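Local coordinates for protein carboxylic ester hydrolase (Aspergillus niger, PDB 7K4O) that hydrolyses ester bonds as a tannin acyl hydrolase (tannase), a fungal serine esterase thought to release gallic acid from tannins, at residues 57-62 with 77-82; 88-93 with 161-166; 429-434 with 455-460; 515-520 with 537-542. One frame throughout, in Å; residues are numbered along the deposited sequence.

Along the chain the four contacts follow one another without overlap, and they gather in two pairs. Contacts 1 and 2 have centres 11 Å apart and touch: Ile-78 meets Trp-90, Gly-162 and Leu-165, while Phe-62 packs on Ile-161, so the hairpin 50-66/74-81, strand 89-93 and helix 144-169 pack against one another. Contacts 3 and 4, with centres 10 Å apart, are joined by Trp-431 against Trp-517 and by two probable hydrogen bonds, Trp-517 N to Leu-457 O and Arg-520 NH2 to Thr-459 OG1. Contacts 1, 2 and 3 share the mixed sheet, one of whose two edge strands, 455-460, belongs to contact 3. The pairs thus lie toward its two ends, consistent with the alpha/beta-hydrolase assignment.

Contact 1 of 4, residues 57-62 with 77-82; sequences YCNVTF and EIWLPA. With NAG (2-acetamido-2-deoxy-beta-D-glucopyranose), chain C.
The rings of Tyr-57 and Trp-79 lie almost flat on each other, the tight end of this contact. Their planes are 11° apart in an offset stack, the Tyr-57 ring centroid 4.0 Å from that of the Trp-79 six-membered ring, and Tyr-57 CE2 sits over the middle of the indole, 3.3 Å from Trp-79 CD2. With chi1 at 59°, Tyr-57 CG stands between its own N and carbonyl carbon, which swings the phenol across to Trp-79. The backbones form an antiparallel beta hairpin of strands 50-66 and 74-81. Cys-58 and Leu-80, then Val-60 and Ile-78, are the hydrogen-bonded pairs here, the shortest of their four bonds being Ile-78 N to Val-60 O at 2.8 Å. On the Val-60 and Leu-80 face the contacts between the two strands are sparser, and Phe-62 and Ile-78 pack on helix 144-169 as well: Val-60 CG2 is 3.8 Å from Leu-80 CD1, and Phe-62 CE1 is 4.1 Å from Ile-78 CD1. Cys-58 is tied there to Cys-10 by a disulfide. The Asn-59, Thr-61 and Glu-77 side chains lie next to the sugar: Asn-59 ND2 is bonded covalently to NAG C1, the start of an N-glycan, and Thr-61 CG2 comes only to 3.8 Å from NAG C5. Glu-77 OE1 turns its anti lone pair to Trp-79 NE1, 3.0 Å away, which, with the stack, restrains the indole's rotation.

Contact 2 of 4, residues 88-93 with 161-166; sequences NRWLST and IGKALT
Trp-90 presents one face of its indole to helix 144-169, and two consecutive helix residues lie over that face. Gly-162 meets the benzo end: its CA is 3.5 Å from Trp-90 CH2, and its carbonyl carbon sits above the plane, toward the rim. Having no side chain, Gly-162 lets the six-membered ring reach the helix backbone itself. Lys-163 takes the other end of the indole, its aliphatic chain crossing the tryptophan side chain at about a right angle. Lys-163 CG stands 3.9 Å from the centroid of the Trp-90 five-membered ring, 18° off the ring normal, a CH-pi contact. The lysine chain then bends at chi3 and carries NZ away from the ring to the carbonyl oxygen of Glu-202. In the alpha/beta-hydrolase architecture to which the tannase family is assigned, this is a helix packed against the central sheet, running nearly antiparallel to strand 89-93 at 154°, with axes 9.2 Å apart. Thr-166, one helical turn beyond Gly-162, approaches the ring obliquely, with OG1 3.4 Å from Trp-90 CE3. That hydroxyl donates to Gly-162 O at 2.8 Å. The same oxygen accepts the backbone N of Thr-166 from the opposite face of its carbonyl plane, so one acceptor is gripped by two donors. At the indole nitrogen, Trp-90 NE1 donates to Ser-92 OG, 2.9 Å away and 16° out of the ring plane, which restrains rotation of the indole. Ser-92 OG is bonded in turn to Ser-159 OG on the same helix.

Contact 3 of 4, residues 429-434 with 455-460; sequences RYWESV and YRLYTV
Strand 455-460, an edge strand of the central mixed sheet, is packed here by helix 425-438, which runs nearly antiparallel to it, as helices flank the sheet in alpha/beta hydrolases. Trp-431 and Tyr-455 carry the contact. Chi1 of Trp-431 is -178°, and the indole reaches out from the helix so that its pyrrole edge points into the face of the Tyr-455 ring. The planes are 65° apart in this edge-to-face pair, with Trp-431 CD1 over the centre of the phenol and 3.6 Å from Tyr-455 CZ. Leu-457 CD2 packs on Trp-431 CB, 3.9 Å away. At the far end of the phenol, Tyr-455 OH lies at the edge of the Tyr-430 ring, 3.5 Å from Tyr-430 CD2; the hydroxyl itself is hydrogen-bonded to His-413 ND1 on neighbouring strand 410-416. Val-434 CG2 meets the rim of the Tyr-455 ring at 4.2 Å from CE2. Tyr-455 thus offers both its ring and its backbone to one tryptophan: Trp-431 NE1 donates to Tyr-455 O, 3.1 Å away; the oxygen lies close to the indole plane, whereas NE1 stands 36° out of the carbonyl plane.

Contact 4 of 4, residues 515-520 with 537-542; sequences CAWPLR and RSIDSW
Trp-517 and Trp-542 are brought together by different chi1 positions. At -178° the Trp-517 indole is swung out beside its carbonyl carbon toward helix 536-541; at -71° Trp-542 CG stays beside its own N, and the indole presents a face to meet it. The result is an edge-to-face pair with planes 78° apart, in which the benzo edge of Trp-517 enters the Trp-542 face: Trp-517 CH2 is 3.4 Å from Trp-542 CD1, and CZ3 is only slightly farther from the same atom. Ile-539 packs next to this edge, its CG2 4.2 Å from Trp-517 CZ2 and its CD1 4.0 Å from Pro-518 CB. Residues 516-519 form a type VIa beta turn with cis Pro-518, closed by Leu-519 N to Ala-516 O, and Pro-518 CB lies over one face of the Trp-517 ring. This turn belongs to the loop between strands 511-514 and 520-524, anchored at its start by the Cys-515 to Cys-532 disulfide and packed against the last helix of the chain. Arg-520 folds back at chi2 and chi3, setting its guanidinium nearly perpendicular to the Trp-542 ring, with Arg-520 NE 3.9 Å from Trp-542 NE1. Asp-267 OD2 joins those two nitrogens, in a salt bridge to the arginine and a hydrogen bond from the indole. Arg-520 NH1 donates to Leu-519 O at 2.9 Å, while NH2 reaches Thr-459 OG1.

Contact 1 of 4, residues 57-62 with 77-82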
# COMPACT_ATOMS: atom_id res chain seq x y z
N TYR A 57 6.77 -14.57 -22.40
CA TYR A 57 8.00 -13.99 -21.80
C TYR A 57 9.04 -15.03 -21.53
O TYR A 57 8.78 -16.25 -21.55
CB TYR A 57 7.61 -13.20 -20.53
CG TYR A 57 6.92 -14.00 -19.46
CD1 TYR A 57 5.54 -14.15 -19.48
CD2 TYR A 57 7.65 -14.63 -18.46
CE1 TYR A 57 4.89 -14.90 -18.51
CE2 TYR A 57 7.00 -15.38 -17.49
CZ TYR A 57 5.64 -15.53 -17.53
OH TYR A 57 5.04 -16.29 -16.55
N CYS A 58 10.22 -14.54 -21.22
CA CYS A 58 11.35 -15.30 -20.71
C CYS A 58 11.40 -15.11 -19.21
O CYS A 58 11.66 -13.97 -18.77
CB CYS A 58 12.64 -14.84 -21.34
SG CYS A 58 14.03 -15.87 -20.85
N ASN A 59 11.20 -16.19 -18.48
CA ASN A 59 11.34 -16.15 -17.00
C ASN A 59 12.80 -16.37 -16.66
O ASN A 59 13.31 -17.52 -16.82
CB ASN A 59 10.41 -17.19 -16.38
CG ASN A 59 10.67 -17.47 -14.91
OD1 ASN A 59 11.16 -16.59 -14.21
ND2 ASN A 59 10.44 -18.72 -14.47
N VAL A 60 13.46 -15.37 -16.07
CA VAL A 60 14.89 -15.40 -15.72
C VAL A 60 15.01 -15.39 -14.18
O VAL A 60 14.37 -14.56 -13.54
CB VAL A 60 15.65 -14.18 -16.27
CG1 VAL A 60 17.09 -14.18 -15.84
CG2 VAL A 60 15.53 -14.16 -17.80
N THR A 61 15.85 -16.25 -13.65
CA THR A 61 16.30 -16.06 -12.24
C THR A 61 17.81 -16.12 -12.17
O THR A 61 18.48 -16.76 -12.99
CB THR A 61 15.69 -17.00 -11.19
OG1 THR A 61 16.34 -18.27 -11.25
CG2 THR A 61 14.19 -17.09 -11.29
N PHE A 62 18.38 -15.49 -11.15
CA PHE A 62 19.79 -15.62 -10.82
C PHE A 62 20.02 -15.06 -9.40
O PHE A 62 19.12 -14.45 -8.83
CB PHE A 62 20.70 -14.92 -11.81
CG PHE A 62 20.44 -13.45 -11.99
CD1 PHE A 62 19.50 -13.03 -12.92
CD2 PHE A 62 21.08 -12.50 -11.22
CE1 PHE A 62 19.22 -11.68 -13.08
CE2 PHE A 62 20.85 -11.14 -11.42
CZ PHE A 62 19.88 -10.74 -12.31
N GLU A 77 14.13 -12.39 -9.81
CA GLU A 77 13.34 -13.00 -10.90
C GLU A 77 12.89 -11.86 -11.80
O GLU A 77 12.28 -10.92 -11.32
CB GLU A 77 12.14 -13.80 -10.38
CG GLU A 77 11.30 -14.43 -11.51
CD GLU A 77 10.37 -15.55 -11.04
OE1 GLU A 77 9.23 -15.63 -11.51
OE2 GLU A 77 10.77 -16.26 -10.07
N ILE A 78 13.18 -12.01 -13.10
CA ILE A 78 12.89 -10.94 -14.08
C ILE A 78 12.21 -11.62 -15.27
O ILE A 78 12.73 -12.63 -15.75
CB ILE A 78 14.21 -10.23 -14.49
CG1 ILE A 78 14.81 -9.48 -13.28
CG2 ILE A 78 13.97 -9.25 -15.64
CD1 ILE A 78 16.20 -8.92 -13.54
N TRP A 79 11.09 -11.08 -15.67
CA TRP A 79 10.39 -11.56 -16.88
C TRP A 79 10.71 -10.60 -18.02
O TRP A 79 10.38 -9.42 -17.92
CB TRP A 79 8.92 -11.66 -16.64
CG TRP A 79 8.49 -12.68 -15.63
CD1 TRP A 79 9.26 -13.49 -14.85
CD2 TRP A 79 7.13 -12.98 -15.30
NE1 TRP A 79 8.46 -14.27 -14.04
CE2 TRP A 79 7.15 -13.94 -14.26
CE3 TRP A 79 5.90 -12.49 -15.73
CZ2 TRP A 79 5.98 -14.46 -13.72
CZ3 TRP A 79 4.73 -12.98 -15.18
CH2 TRP A 79 4.77 -13.95 -14.17
N LEU A 80 11.25 -11.16 -19.10
CA LEU A 80 11.66 -10.39 -20.31
C LEU A 80 10.66 -10.60 -21.44
O LEU A 80 10.42 -11.73 -21.86
CB LEU A 80 13.03 -10.87 -20.74
CG LEU A 80 14.19 -10.72 -19.77
CD1 LEU A 80 15.44 -11.35 -20.34
CD2 LEU A 80 14.46 -9.26 -19.44
N PRO A 81 10.02 -9.54 -21.92
CA PRO A 81 9.21 -9.67 -23.14
C PRO A 81 10.01 -10.18 -24.34
O PRO A 81 11.22 -10.06 -24.44
CB PRO A 81 8.76 -8.23 -23.45
CG PRO A 81 8.92 -7.49 -22.11
CD PRO A 81 10.04 -8.17 -21.36
N ALA A 82 9.29 -10.76 -25.27
CA ALA A 82 9.87 -11.09 -26.59
C ALA A 82 10.45 -9.79 -27.16
O ALA A 82 9.86 -8.72 -26.99
CB ALA A 82 8.78 -11.62 -27.47
C1 NAG C . 10.61 -19.07 -13.07
C2 NAG C . 9.41 -19.91 -12.63
C3 NAG C . 9.68 -20.37 -11.19
C4 NAG C . 10.97 -21.06 -11.10
C5 NAG C . 12.10 -20.20 -11.67
C6 NAG C . 13.45 -20.84 -11.69
C7 NAG C . 7.33 -19.32 -13.77
C8 NAG C . 6.11 -18.57 -13.67
N2 NAG C . 8.18 -19.19 -12.69
O3 NAG C . 8.59 -21.18 -10.79
O4 NAG C . 11.26 -21.21 -9.71
O5 NAG C . 11.78 -19.81 -13.00
O6 NAG C . 13.48 -22.13 -12.29
O7 NAG C . 7.64 -19.98 -14.75

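Contact 2 of 4, residues 88-93 with 161-166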
# COMPACT_ATOMS: atom_id res chain seq x y z
N ASN A 88 11.20 -0.58 -24.37
CA ASN A 88 12.16 0.31 -23.71
C ASN A 88 11.58 0.70 -22.33
O ASN A 88 11.69 1.87 -21.92
CB ASN A 88 12.55 1.56 -24.53
CG ASN A 88 13.39 1.22 -25.74
OD1 ASN A 88 13.60 0.05 -26.04
ND2 ASN A 88 14.01 2.24 -26.32
N ARG A 89 11.08 -0.31 -21.60
CA ARG A 89 10.51 -0.09 -20.27
C ARG A 89 11.09 -1.11 -19.30
O ARG A 89 11.31 -2.27 -19.67
CB ARG A 89 8.98 -0.14 -20.30
CG ARG A 89 8.37 0.97 -21.15
CD ARG A 89 6.83 0.83 -21.27
NE ARG A 89 6.33 1.88 -22.17
CZ ARG A 89 5.52 1.68 -23.19
NH1 ARG A 89 5.01 0.49 -23.43
NH2 ARG A 89 5.26 2.70 -24.01
N TRP A 90 11.20 -0.66 -18.05
CA TRP A 90 11.53 -1.50 -16.87
C TRP A 90 10.39 -1.30 -15.87
O TRP A 90 10.00 -0.15 -15.64
CB TRP A 90 12.88 -1.08 -16.27
CG TRP A 90 13.10 -1.67 -14.91
CD1 TRP A 90 12.85 -1.06 -13.71
CD2 TRP A 90 13.51 -3.01 -14.60
NE1 TRP A 90 13.12 -1.94 -12.66
CE2 TRP A 90 13.50 -3.14 -13.19
CE3 TRP A 90 13.87 -4.12 -15.36
CZ2 TRP A 90 13.85 -4.32 -12.54
CZ3 TRP A 90 14.19 -5.31 -14.72
CH2 TRP A 90 14.16 -5.42 -13.32
N LEU A 91 9.94 -2.37 -15.24
CA LEU A 91 9.00 -2.28 -14.11
C LEU A 91 9.58 -3.05 -12.91
O LEU A 91 9.72 -4.29 -12.97
CB LEU A 91 7.64 -2.87 -14.47
CG LEU A 91 6.64 -2.79 -13.33
CD1 LEU A 91 6.28 -1.37 -13.03
CD2 LEU A 91 5.36 -3.62 -13.62
N SER A 92 9.83 -2.31 -11.83
CA SER A 92 10.05 -2.91 -10.49
C SER A 92 8.69 -3.22 -9.86
O SER A 92 7.79 -2.43 -9.95
CB SER A 92 10.86 -1.96 -9.59
OG SER A 92 12.23 -1.94 -9.94
N THR A 93 8.60 -4.33 -9.12
CA THR A 93 7.41 -4.77 -8.39
C THR A 93 7.85 -5.16 -6.98
O THR A 93 9.04 -5.44 -6.77
CB THR A 93 6.69 -5.95 -9.07
OG1 THR A 93 7.53 -7.10 -8.96
CG2 THR A 93 6.38 -5.65 -10.53
N ILE A 161 20.53 -3.55 -10.99
CA ILE A 161 20.90 -4.79 -11.73
C ILE A 161 19.93 -5.03 -12.90
O ILE A 161 20.40 -5.33 -14.03
CB ILE A 161 20.94 -6.00 -10.79
CG1 ILE A 161 22.06 -5.83 -9.79
CG2 ILE A 161 21.05 -7.27 -11.59
CD1 ILE A 161 21.94 -6.79 -8.61
N GLY A 162 18.64 -4.92 -12.65
CA GLY A 162 17.60 -5.21 -13.65
C GLY A 162 17.65 -4.25 -14.82
O GLY A 162 17.55 -4.68 -15.98
N LYS A 163 17.85 -2.97 -14.55
CA LYS A 163 17.94 -1.97 -15.64
C LYS A 163 19.19 -2.26 -16.49
O LYS A 163 19.08 -2.15 -17.70
CB LYS A 163 17.90 -0.55 -15.11
CG LYS A 163 16.55 -0.18 -14.53
CD LYS A 163 16.55 1.08 -13.67
CE LYS A 163 16.98 2.32 -14.41
NZ LYS A 163 17.09 3.49 -13.51
N ALA A 164 20.30 -2.60 -15.90
CA ALA A 164 21.53 -2.87 -16.65
C ALA A 164 21.32 -4.13 -17.52
O ALA A 164 21.73 -4.12 -18.69
CB ALA A 164 22.73 -3.01 -15.77
N LEU A 165 20.76 -5.20 -16.95
CA LEU A 165 20.49 -6.45 -17.70
C LEU A 165 19.57 -6.13 -18.90
O LEU A 165 19.84 -6.61 -20.02
CB LEU A 165 19.83 -7.48 -16.79
CG LEU A 165 19.28 -8.70 -17.53
CD1 LEU A 165 20.41 -9.49 -18.15
CD2 LEU A 165 18.46 -9.58 -16.60
N THR A 166 18.52 -5.35 -18.67
CA THR A 166 17.49 -5.01 -19.70
C THR A 166 18.19 -4.24 -20.81
O THR A 166 18.00 -4.61 -21.99
CB THR A 166 16.38 -4.18 -19.09
OG1 THR A 166 15.69 -4.94 -18.08
CG2 THR A 166 15.39 -3.68 -20.12

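Contact 3 of 4, residues 429-434 with 455-460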
# COMPACT_ATOMS: atom_id res chain seq x y z
N ARG A 429 -2.04 12.74 4.55
CA ARG A 429 -1.05 13.39 5.42
C ARG A 429 0.32 13.50 4.73
O ARG A 429 1.00 14.50 4.86
CB ARG A 429 -0.92 12.69 6.77
CG ARG A 429 -0.03 13.51 7.69
CD ARG A 429 0.05 12.87 9.08
NE ARG A 429 0.82 13.68 9.98
CZ ARG A 429 0.32 14.63 10.79
NH1 ARG A 429 -0.98 14.87 10.83
NH2 ARG A 429 1.12 15.32 11.58
N TYR A 430 0.75 12.44 4.07
CA TYR A 430 2.09 12.47 3.45
C TYR A 430 2.13 13.48 2.31
O TYR A 430 3.12 14.23 2.19
CB TYR A 430 2.51 11.09 2.96
CG TYR A 430 3.90 11.11 2.39
CD1 TYR A 430 5.02 11.38 3.19
CD2 TYR A 430 4.12 10.92 1.03
CE1 TYR A 430 6.30 11.45 2.66
CE2 TYR A 430 5.39 10.96 0.48
CZ TYR A 430 6.48 11.23 1.29
OH TYR A 430 7.71 11.29 0.71
N TRP A 431 1.09 13.50 1.48
CA TRP A 431 1.05 14.48 0.37
C TRP A 431 1.12 15.89 0.96
O TRP A 431 1.87 16.76 0.46
CB TRP A 431 -0.19 14.24 -0.49
CG TRP A 431 -0.34 15.14 -1.68
CD1 TRP A 431 -0.03 14.81 -2.97
CD2 TRP A 431 -0.92 16.45 -1.71
NE1 TRP A 431 -0.39 15.84 -3.81
CE2 TRP A 431 -0.91 16.87 -3.06
CE3 TRP A 431 -1.45 17.33 -0.75
CZ2 TRP A 431 -1.42 18.10 -3.46
CZ3 TRP A 431 -1.95 18.55 -1.15
CH2 TRP A 431 -1.90 18.93 -2.49
N GLU A 432 0.41 16.13 2.06
CA GLU A 432 0.48 17.47 2.68
C GLU A 432 1.85 17.78 3.29
O GLU A 432 2.27 18.92 3.26
CB GLU A 432 -0.61 17.58 3.76
CG GLU A 432 -2.05 17.47 3.28
CD GLU A 432 -2.55 18.64 2.46
OE1 GLU A 432 -1.79 19.59 2.28
OE2 GLU A 432 -3.74 18.59 2.04
N SER A 433 2.53 16.77 3.83
CA SER A 433 3.90 16.89 4.38
C SER A 433 4.82 17.32 3.26
O SER A 433 5.63 18.27 3.44
CB SER A 433 4.36 15.60 5.01
OG SER A 433 3.64 15.40 6.23
N VAL A 434 4.74 16.63 2.13
CA VAL A 434 5.61 16.94 0.97
C VAL A 434 5.32 18.36 0.49
O VAL A 434 6.27 19.16 0.25
CB VAL A 434 5.44 15.89 -0.15
CG1 VAL A 434 6.25 16.28 -1.38
CG2 VAL A 434 5.89 14.53 0.32
N TYR A 455 3.10 14.90 -8.44
CA TYR A 455 2.72 13.92 -7.40
C TYR A 455 1.23 14.12 -7.12
O TYR A 455 0.86 15.10 -6.50
CB TYR A 455 3.57 14.08 -6.12
CG TYR A 455 3.09 13.32 -4.90
CD1 TYR A 455 2.20 12.25 -4.98
CD2 TYR A 455 3.57 13.67 -3.63
CE1 TYR A 455 1.75 11.58 -3.83
CE2 TYR A 455 3.15 12.99 -2.48
CZ TYR A 455 2.20 11.98 -2.58
OH TYR A 455 1.76 11.34 -1.47
N ARG A 456 0.42 13.23 -7.66
CA ARG A 456 -1.04 13.29 -7.61
C ARG A 456 -1.56 12.12 -6.78
O ARG A 456 -1.06 11.00 -6.87
CB ARG A 456 -1.62 13.33 -9.03
CG ARG A 456 -1.14 14.54 -9.81
CD ARG A 456 -1.57 14.57 -11.28
NE ARG A 456 -2.98 14.87 -11.35
CZ ARG A 456 -3.51 16.09 -11.25
NH1 ARG A 456 -2.76 17.17 -11.13
NH2 ARG A 456 -4.82 16.21 -11.33
N LEU A 457 -2.58 12.43 -5.98
CA LEU A 457 -3.17 11.53 -5.00
C LEU A 457 -4.68 11.40 -5.26
O LEU A 457 -5.36 12.45 -5.44
CB LEU A 457 -2.92 12.11 -3.60
CG LEU A 457 -3.66 11.43 -2.46
CD1 LEU A 457 -3.25 9.97 -2.27
CD2 LEU A 457 -3.43 12.23 -1.18
N TYR A 458 -5.17 10.19 -5.22
CA TYR A 458 -6.57 9.88 -5.56
C TYR A 458 -7.14 8.91 -4.53
O TYR A 458 -6.55 7.85 -4.31
CB TYR A 458 -6.68 9.29 -6.98
CG TYR A 458 -6.00 10.06 -8.06
CD1 TYR A 458 -4.66 9.86 -8.31
CD2 TYR A 458 -6.69 10.95 -8.90
CE1 TYR A 458 -3.98 10.52 -9.31
CE2 TYR A 458 -6.02 11.61 -9.91
CZ TYR A 458 -4.67 11.40 -10.13
OH TYR A 458 -3.95 12.05 -11.12
N THR A 459 -8.29 9.22 -3.93
CA THR A 459 -8.99 8.20 -3.13
C THR A 459 -9.95 7.41 -4.00
O THR A 459 -10.40 7.93 -5.08
CB THR A 459 -9.65 8.78 -1.86
OG1 THR A 459 -10.85 9.49 -2.18
CG2 THR A 459 -8.71 9.67 -1.08
N VAL A 460 -10.22 6.18 -3.61
CA VAL A 460 -11.06 5.27 -4.44
C VAL A 460 -12.37 5.03 -3.69
O VAL A 460 -12.39 4.27 -2.69
CB VAL A 460 -10.34 3.96 -4.77
CG1 VAL A 460 -11.14 3.15 -5.78
CG2 VAL A 460 -8.91 4.23 -5.27

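Contact 4 of 4, residues 515-520 with 537-542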
# COMPACT_ATOMS: atom_id res chain seq x y z
N CYS A 515 -11.24 11.90 -8.79
CA CYS A 515 -10.77 13.27 -8.52
C CYS A 515 -9.39 13.24 -7.84
O CYS A 515 -9.14 12.34 -7.01
CB CYS A 515 -11.75 14.02 -7.60
SG CYS A 515 -13.37 14.23 -8.39
N ALA A 516 -8.54 14.17 -8.22
CA ALA A 516 -7.20 14.40 -7.65
C ALA A 516 -7.35 15.29 -6.44
O ALA A 516 -7.92 16.39 -6.54
CB ALA A 516 -6.28 15.05 -8.65
N TRP A 517 -6.82 14.82 -5.32
CA TRP A 517 -6.67 15.62 -4.09
C TRP A 517 -6.10 16.97 -4.47
O TRP A 517 -5.17 17.06 -5.27
CB TRP A 517 -5.75 14.88 -3.10
CG TRP A 517 -5.59 15.60 -1.80
CD1 TRP A 517 -4.58 16.42 -1.42
CD2 TRP A 517 -6.58 15.66 -0.74
NE1 TRP A 517 -4.86 16.97 -0.19
CE2 TRP A 517 -6.08 16.54 0.23
CE3 TRP A 517 -7.85 15.11 -0.58
CZ2 TRP A 517 -6.81 16.87 1.38
CZ3 TRP A 517 -8.56 15.40 0.58
CH2 TRP A 517 -8.04 16.29 1.52
N PRO A 518 -6.54 18.10 -3.88
CA PRO A 518 -7.54 18.19 -2.81
C PRO A 518 -9.00 18.38 -3.23
O PRO A 518 -9.84 18.65 -2.37
CB PRO A 518 -7.09 19.46 -2.09
CG PRO A 518 -6.58 20.35 -3.19
CD PRO A 518 -5.92 19.39 -4.16
N LEU A 519 -9.29 18.15 -4.51
CA LEU A 519 -10.68 18.15 -4.99
C LEU A 519 -11.36 16.88 -4.49
O LEU A 519 -10.70 15.83 -4.27
CB LEU A 519 -10.69 18.26 -6.52
CG LEU A 519 -10.00 19.50 -7.09
CD1 LEU A 519 -9.97 19.42 -8.61
CD2 LEU A 519 -10.70 20.77 -6.64
N ARG A 520 -12.68 16.94 -4.33
CA ARG A 520 -13.50 15.76 -3.95
C ARG A 520 -14.61 15.55 -4.99
O ARG A 520 -15.03 16.54 -5.62
CB ARG A 520 -14.21 15.95 -2.60
CG ARG A 520 -13.37 16.40 -1.43
CD ARG A 520 -12.14 15.57 -1.16
NE ARG A 520 -12.40 14.16 -0.95
CZ ARG A 520 -11.75 13.18 -1.61
NH1 ARG A 520 -10.84 13.46 -2.54
NH2 ARG A 520 -12.02 11.93 -1.33
N ARG A 537 -14.42 22.65 4.05
CA ARG A 537 -14.87 21.90 5.23
C ARG A 537 -14.45 20.43 5.08
O ARG A 537 -13.97 19.80 6.06
CB ARG A 537 -16.39 22.06 5.36
CG ARG A 537 -16.98 21.54 6.65
CD ARG A 537 -18.46 21.98 6.75
NE ARG A 537 -19.31 21.14 5.93
CZ ARG A 537 -20.02 20.08 6.36
NH1 ARG A 537 -20.69 19.36 5.49
NH2 ARG A 537 -20.09 19.74 7.64
N SER A 538 -14.63 19.85 3.90
CA SER A 538 -14.23 18.45 3.64
C SER A 538 -12.69 18.35 3.73
O SER A 538 -12.23 17.39 4.34
CB SER A 538 -14.73 17.99 2.29
OG SER A 538 -16.14 17.86 2.30
N ILE A 539 -11.97 19.27 3.09
CA ILE A 539 -10.49 19.19 3.07
C ILE A 539 -10.02 19.20 4.52
O ILE A 539 -9.15 18.40 4.87
CB ILE A 539 -9.90 20.33 2.25
CG1 ILE A 539 -10.23 20.11 0.77
CG2 ILE A 539 -8.42 20.53 2.51
CD1 ILE A 539 -10.04 21.34 -0.06
N ASP A 540 -10.60 20.07 5.35
CA ASP A 540 -10.15 20.22 6.76
C ASP A 540 -10.39 18.93 7.52
O ASP A 540 -9.62 18.66 8.46
CB ASP A 540 -10.84 21.38 7.46
CG ASP A 540 -10.46 22.76 6.97
OD1 ASP A 540 -9.50 22.90 6.16
OD2 ASP A 540 -11.20 23.71 7.33
N SER A 541 -11.41 18.14 7.18
CA SER A 541 -11.74 16.88 7.90
C SER A 541 -10.63 15.83 7.72
O SER A 541 -10.60 14.90 8.50
CB SER A 541 -13.04 16.29 7.52
OG SER A 541 -13.03 15.70 6.22
N TRP A 542 -9.79 15.99 6.69
CA TRP A 542 -8.71 15.01 6.39
C TRP A 542 -7.41 15.42 7.07
O TRP A 542 -6.38 14.73 6.83
CB TRP A 542 -8.46 14.93 4.88
CG TRP A 542 -9.52 14.26 4.07
CD1 TRP A 542 -10.52 14.87 3.37
CD2 TRP A 542 -9.65 12.86 3.81
NE1 TRP A 542 -11.29 13.94 2.75
CE2 TRP A 542 -10.77 12.69 2.97
CE3 TRP A 542 -8.97 11.73 4.26
CZ2 TRP A 542 -11.20 11.43 2.56
CZ3 TRP A 542 -9.38 10.49 3.84
CH2 TRP A 542 -10.48 10.33 3.00